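PDB 1RIF: DNA helicase uvsW from Enterobacteria phage T4, which couples ATP hydrolysis to 3'-5' unwinding of duplex DNA, drives branch migration of Holliday junctions and helps reorganise stalled replication forks during viral DNA synthesis. Local coordinates for residues K4-D16 with I245-G257. The protein carries 1 engineered substitution. Numbering follows the deposited sequence.
Sequences KVHFHDFSHVRID and IISGLNNCMFKFG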
# COMPACT_ATOMS: atom_id res chain seq x y z
N LYS A 4 -6.79 2.48 23.79
CA LYS A 4 -5.36 2.21 23.69
C LYS A 4 -5.14 1.48 22.37
O LYS A 4 -5.66 0.38 22.17
CB LYS A 4 -4.87 1.34 24.85
CG LYS A 4 -4.57 2.11 26.13
CD LYS A 4 -3.92 1.21 27.17
CE LYS A 4 -3.51 2.00 28.42
NZ LYS A 4 -3.19 1.10 29.59
N VAL A 5 -4.38 2.09 21.47
CA VAL A 5 -4.11 1.48 20.18
C VAL A 5 -2.70 0.88 20.15
O VAL A 5 -1.70 1.60 20.21
CB VAL A 5 -4.30 2.51 19.05
CG1 VAL A 5 -4.09 1.86 17.70
CG2 VAL A 5 -5.70 3.09 19.13
N HIS A 6 -2.64 -0.44 20.07
CA HIS A 6 -1.37 -1.15 20.06
C HIS A 6 -0.91 -1.59 18.68
O HIS A 6 -1.72 -1.86 17.79
CB HIS A 6 -1.45 -2.40 20.94
CG HIS A 6 -1.75 -2.12 22.37
ND1 HIS A 6 -3.04 -2.01 22.85
CD2 HIS A 6 -0.94 -1.89 23.43
CE1 HIS A 6 -3.00 -1.73 24.14
NE2 HIS A 6 -1.74 -1.65 24.52
N PHE A 7 0.40 -1.66 18.52
CA PHE A 7 0.97 -2.09 17.27
C PHE A 7 0.63 -3.59 17.15
O PHE A 7 0.54 -4.30 18.15
CB PHE A 7 2.48 -1.88 17.31
CG PHE A 7 3.17 -2.17 16.01
CD1 PHE A 7 3.34 -1.17 15.05
CD2 PHE A 7 3.64 -3.45 15.73
CE1 PHE A 7 3.95 -1.44 13.84
CE2 PHE A 7 4.25 -3.74 14.51
CZ PHE A 7 4.41 -2.73 13.57
N HIS A 8 0.42 -4.05 15.92
CA HIS A 8 0.09 -5.44 15.61
C HIS A 8 0.46 -5.61 14.13
O HIS A 8 -0.39 -5.48 13.25
CB HIS A 8 -1.41 -5.68 15.80
CG HIS A 8 -1.85 -7.07 15.45
ND1 HIS A 8 -1.75 -8.13 16.33
CD2 HIS A 8 -2.33 -7.59 14.29
CE1 HIS A 8 -2.15 -9.24 15.73
NE2 HIS A 8 -2.50 -8.94 14.49
N ASP A 9 1.72 -5.90 13.85
CA ASP A 9 2.23 -6.01 12.48
C ASP A 9 1.89 -4.82 11.57
O ASP A 9 1.19 -3.88 11.98
CB ASP A 9 1.86 -7.37 11.81
CG ASP A 9 0.40 -7.49 11.38
OD1 ASP A 9 -0.24 -6.48 11.01
OD2 ASP A 9 -0.10 -8.63 11.38
N PHE A 10 2.40 -4.83 10.34
CA PHE A 10 2.16 -3.72 9.43
C PHE A 10 0.90 -3.72 8.59
O PHE A 10 0.76 -2.90 7.69
CB PHE A 10 3.39 -3.51 8.54
CG PHE A 10 4.58 -3.00 9.28
CD1 PHE A 10 5.58 -3.86 9.69
CD2 PHE A 10 4.65 -1.65 9.64
CE1 PHE A 10 6.65 -3.39 10.45
CE2 PHE A 10 5.72 -1.17 10.41
CZ PHE A 10 6.72 -2.05 10.81
N SER A 11 -0.03 -4.63 8.88
CA SER A 11 -1.28 -4.66 8.13
C SER A 11 -2.38 -4.01 8.97
O SER A 11 -3.23 -3.29 8.43
CB SER A 11 -1.66 -6.10 7.76
OG SER A 11 -2.06 -6.86 8.89
N HIS A 12 -2.34 -4.22 10.29
CA HIS A 12 -3.36 -3.68 11.20
C HIS A 12 -2.81 -3.23 12.55
O HIS A 12 -1.68 -3.52 12.91
CB HIS A 12 -4.43 -4.73 11.51
CG HIS A 12 -5.20 -5.21 10.32
ND1 HIS A 12 -4.67 -6.10 9.41
CD2 HIS A 12 -6.45 -4.93 9.90
CE1 HIS A 12 -5.58 -6.35 8.47
NE2 HIS A 12 -6.66 -5.65 8.75
N VAL A 13 -3.65 -2.53 13.29
CA VAL A 13 -3.32 -2.10 14.65
C VAL A 13 -4.44 -2.73 15.48
O VAL A 13 -5.51 -3.03 14.95
CB VAL A 13 -3.35 -0.57 14.83
CG1 VAL A 13 -2.15 0.05 14.14
CG2 VAL A 13 -4.65 0.01 14.27
N ARG A 14 -4.20 -2.95 16.77
CA ARG A 14 -5.22 -3.54 17.62
C ARG A 14 -5.76 -2.49 18.56
O ARG A 14 -5.00 -1.72 19.14
CB ARG A 14 -4.64 -4.70 18.44
CG ARG A 14 -5.71 -5.42 19.25
CD ARG A 14 -5.14 -6.50 20.14
NE ARG A 14 -4.54 -5.98 21.37
CZ ARG A 14 -3.24 -5.87 21.58
NH1 ARG A 14 -2.38 -6.26 20.64
NH2 ARG A 14 -2.79 -5.40 22.74
N ILE A 15 -7.08 -2.47 18.72
CA ILE A 15 -7.70 -1.49 19.60
C ILE A 15 -8.26 -2.11 20.88
O ILE A 15 -8.97 -3.11 20.85
CB ILE A 15 -8.83 -0.75 18.89
CG1 ILE A 15 -8.32 -0.19 17.55
CG2 ILE A 15 -9.35 0.38 19.78
CD1 ILE A 15 -9.36 0.56 16.75
N ASP A 16 -7.93 -1.48 22.01
CA ASP A 16 -8.37 -1.91 23.34
C ASP A 16 -9.34 -0.87 23.86
O ASP A 16 -9.01 0.30 23.93
CB ASP A 16 -7.18 -1.99 24.29
CG ASP A 16 -6.38 -3.26 24.11
OD1 ASP A 16 -6.14 -3.67 22.95
OD2 ASP A 16 -5.97 -3.85 25.14
N ILE A 245 -5.76 -9.77 0.48
CA ILE A 245 -4.32 -9.89 0.76
C ILE A 245 -3.77 -8.98 1.86
O ILE A 245 -2.61 -9.12 2.24
CB ILE A 245 -3.46 -9.58 -0.50
CG1 ILE A 245 -3.57 -8.09 -0.86
CG2 ILE A 245 -3.90 -10.44 -1.68
CD1 ILE A 245 -2.51 -7.59 -1.84
N ILE A 246 -4.58 -8.06 2.36
CA ILE A 246 -4.12 -7.12 3.38
C ILE A 246 -3.51 -7.75 4.64
O ILE A 246 -2.46 -7.30 5.11
CB ILE A 246 -5.25 -6.14 3.77
CG1 ILE A 246 -4.68 -5.01 4.63
CG2 ILE A 246 -6.38 -6.89 4.48
CD1 ILE A 246 -5.65 -3.84 4.85
N SER A 247 -4.14 -8.78 5.18
CA SER A 247 -3.63 -9.44 6.38
C SER A 247 -2.33 -10.18 6.10
O SER A 247 -1.50 -10.34 7.00
CB SER A 247 -4.67 -10.42 6.92
OG SER A 247 -5.83 -9.74 7.35
N GLY A 248 -2.15 -10.64 4.86
CA GLY A 248 -0.94 -11.36 4.50
C GLY A 248 0.32 -10.51 4.52
O GLY A 248 1.42 -11.02 4.74
N LEU A 249 0.17 -9.21 4.28
CA LEU A 249 1.30 -8.29 4.27
C LEU A 249 1.56 -7.80 5.69
O LEU A 249 1.46 -6.60 5.97
CB LEU A 249 1.00 -7.10 3.36
CG LEU A 249 0.84 -7.40 1.86
CD1 LEU A 249 0.14 -6.24 1.18
CD2 LEU A 249 2.21 -7.65 1.24
N ASN A 250 1.90 -8.72 6.58
CA ASN A 250 2.12 -8.36 7.98
C ASN A 250 3.48 -7.75 8.25
O ASN A 250 3.70 -7.17 9.30
CB ASN A 250 1.89 -9.59 8.87
CG ASN A 250 2.90 -10.69 8.61
OD1 ASN A 250 3.15 -11.06 7.46
ND2 ASN A 250 3.47 -11.22 9.68
N ASN A 251 4.40 -7.87 7.29
CA ASN A 251 5.74 -7.30 7.43
C ASN A 251 5.95 -6.14 6.46
O ASN A 251 7.06 -5.62 6.37
CB ASN A 251 6.81 -8.36 7.13
CG ASN A 251 6.82 -9.48 8.14
OD1 ASN A 251 6.79 -9.24 9.35
ND2 ASN A 251 6.86 -10.72 7.65
N CYS A 252 4.89 -5.74 5.76
CA CYS A 252 4.95 -4.67 4.77
C CYS A 252 4.92 -3.26 5.34
O CYS A 252 3.90 -2.57 5.32
CB CYS A 252 3.82 -4.83 3.75
SG CYS A 252 4.25 -4.21 2.11
N MET A 253 6.09 -2.83 5.80
CA MET A 253 6.30 -1.53 6.41
C MET A 253 5.97 -0.39 5.44
O MET A 253 5.42 0.64 5.85
CB MET A 253 7.76 -1.45 6.86
CG MET A 253 8.08 -0.36 7.85
SD MET A 253 9.88 -0.14 7.97
CE MET A 253 10.47 -1.86 7.70
N PHE A 254 6.32 -0.56 4.17
CA PHE A 254 6.04 0.47 3.17
C PHE A 254 4.94 0.00 2.24
O PHE A 254 4.95 -1.13 1.76
CB PHE A 254 7.28 0.81 2.33
CG PHE A 254 8.42 1.39 3.11
CD1 PHE A 254 9.38 0.57 3.70
CD2 PHE A 254 8.54 2.78 3.25
CE1 PHE A 254 10.43 1.11 4.43
CE2 PHE A 254 9.59 3.33 3.98
CZ PHE A 254 10.54 2.49 4.57
N LYS A 255 3.97 0.88 1.99
CA LYS A 255 2.87 0.57 1.10
C LYS A 255 2.47 1.84 0.40
O LYS A 255 2.26 2.86 1.05
CB LYS A 255 1.69 -0.03 1.87
CG LYS A 255 1.93 -1.48 2.27
CD LYS A 255 0.64 -2.21 2.64
CE LYS A 255 0.09 -1.75 3.97
NZ LYS A 255 -1.16 -2.46 4.29
N PHE A 256 2.39 1.78 -0.92
CA PHE A 256 2.03 2.94 -1.72
C PHE A 256 1.01 2.65 -2.81
O PHE A 256 1.08 1.64 -3.50
CB PHE A 256 3.27 3.55 -2.37
CG PHE A 256 4.36 3.89 -1.39
CD1 PHE A 256 5.56 3.18 -1.39
CD2 PHE A 256 4.18 4.89 -0.45
CE1 PHE A 256 6.56 3.46 -0.45
CE2 PHE A 256 5.17 5.19 0.48
CZ PHE A 256 6.36 4.47 0.48
N GLY A 257 0.05 3.56 -2.93
CA GLY A 257 -0.95 3.45 -3.98
C GLY A 257 -0.70 4.68 -4.83
O GLY A 257 -0.46 5.76 -4.30
O HOH W 1 -1.80 -9.99 9.84
O HOH W 2 2.40 -0.57 6.74
O HOH W 3 -2.89 -1.75 6.19
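Phe10 rests one face of its ring on Met253, whose CA stands 3.8 Å from the ring centroid in a CH-pi contact. The Met253 side chain runs alongside the phenyl group because chi1 (-163°) swings CG away from the backbone nitrogen, which brings CG within 3.6 Å of Phe10 CE2; SD lies obliquely farther off, a Met-aromatic contact. Phe7 CZ lies over the opposite face, so the ring is sandwiched. Beside it, the one direct hydrogen bond between the segments, Phe10 N to Asn250 O (2.9 Å), is nearly straight at the proton, though the donor sits above the carbonyl plane.

This is a hairpin tip docking one domain on another: the turn between strands 3-8 and 12-16 of the N-terminal UvsW domain meets the loop entering strand 254-258 of the parallel sheet in the helicase ATP-binding domain. Asp9 OD1 shapes the tip, accepting from Ser11 N (2.8 Å), an Asx turn, and from His12 N, which extends it to an Asx motif; the Ser11 hydroxyl is a third donor. His12 ND1 in turn donates to Ser11 OG, which lies near the imidazole plane at the ring's edge, linking the ring to the turn.

Around Ser247, which is exposed to solvent, the fit is looser: His12 CE1 comes no nearer than 3.6 Å to Ser247 OG, and a water spans Asp9 OD2 and Ser247 O. Another water joins Ser11 O to Lys255 NZ, 2.7 Å from each.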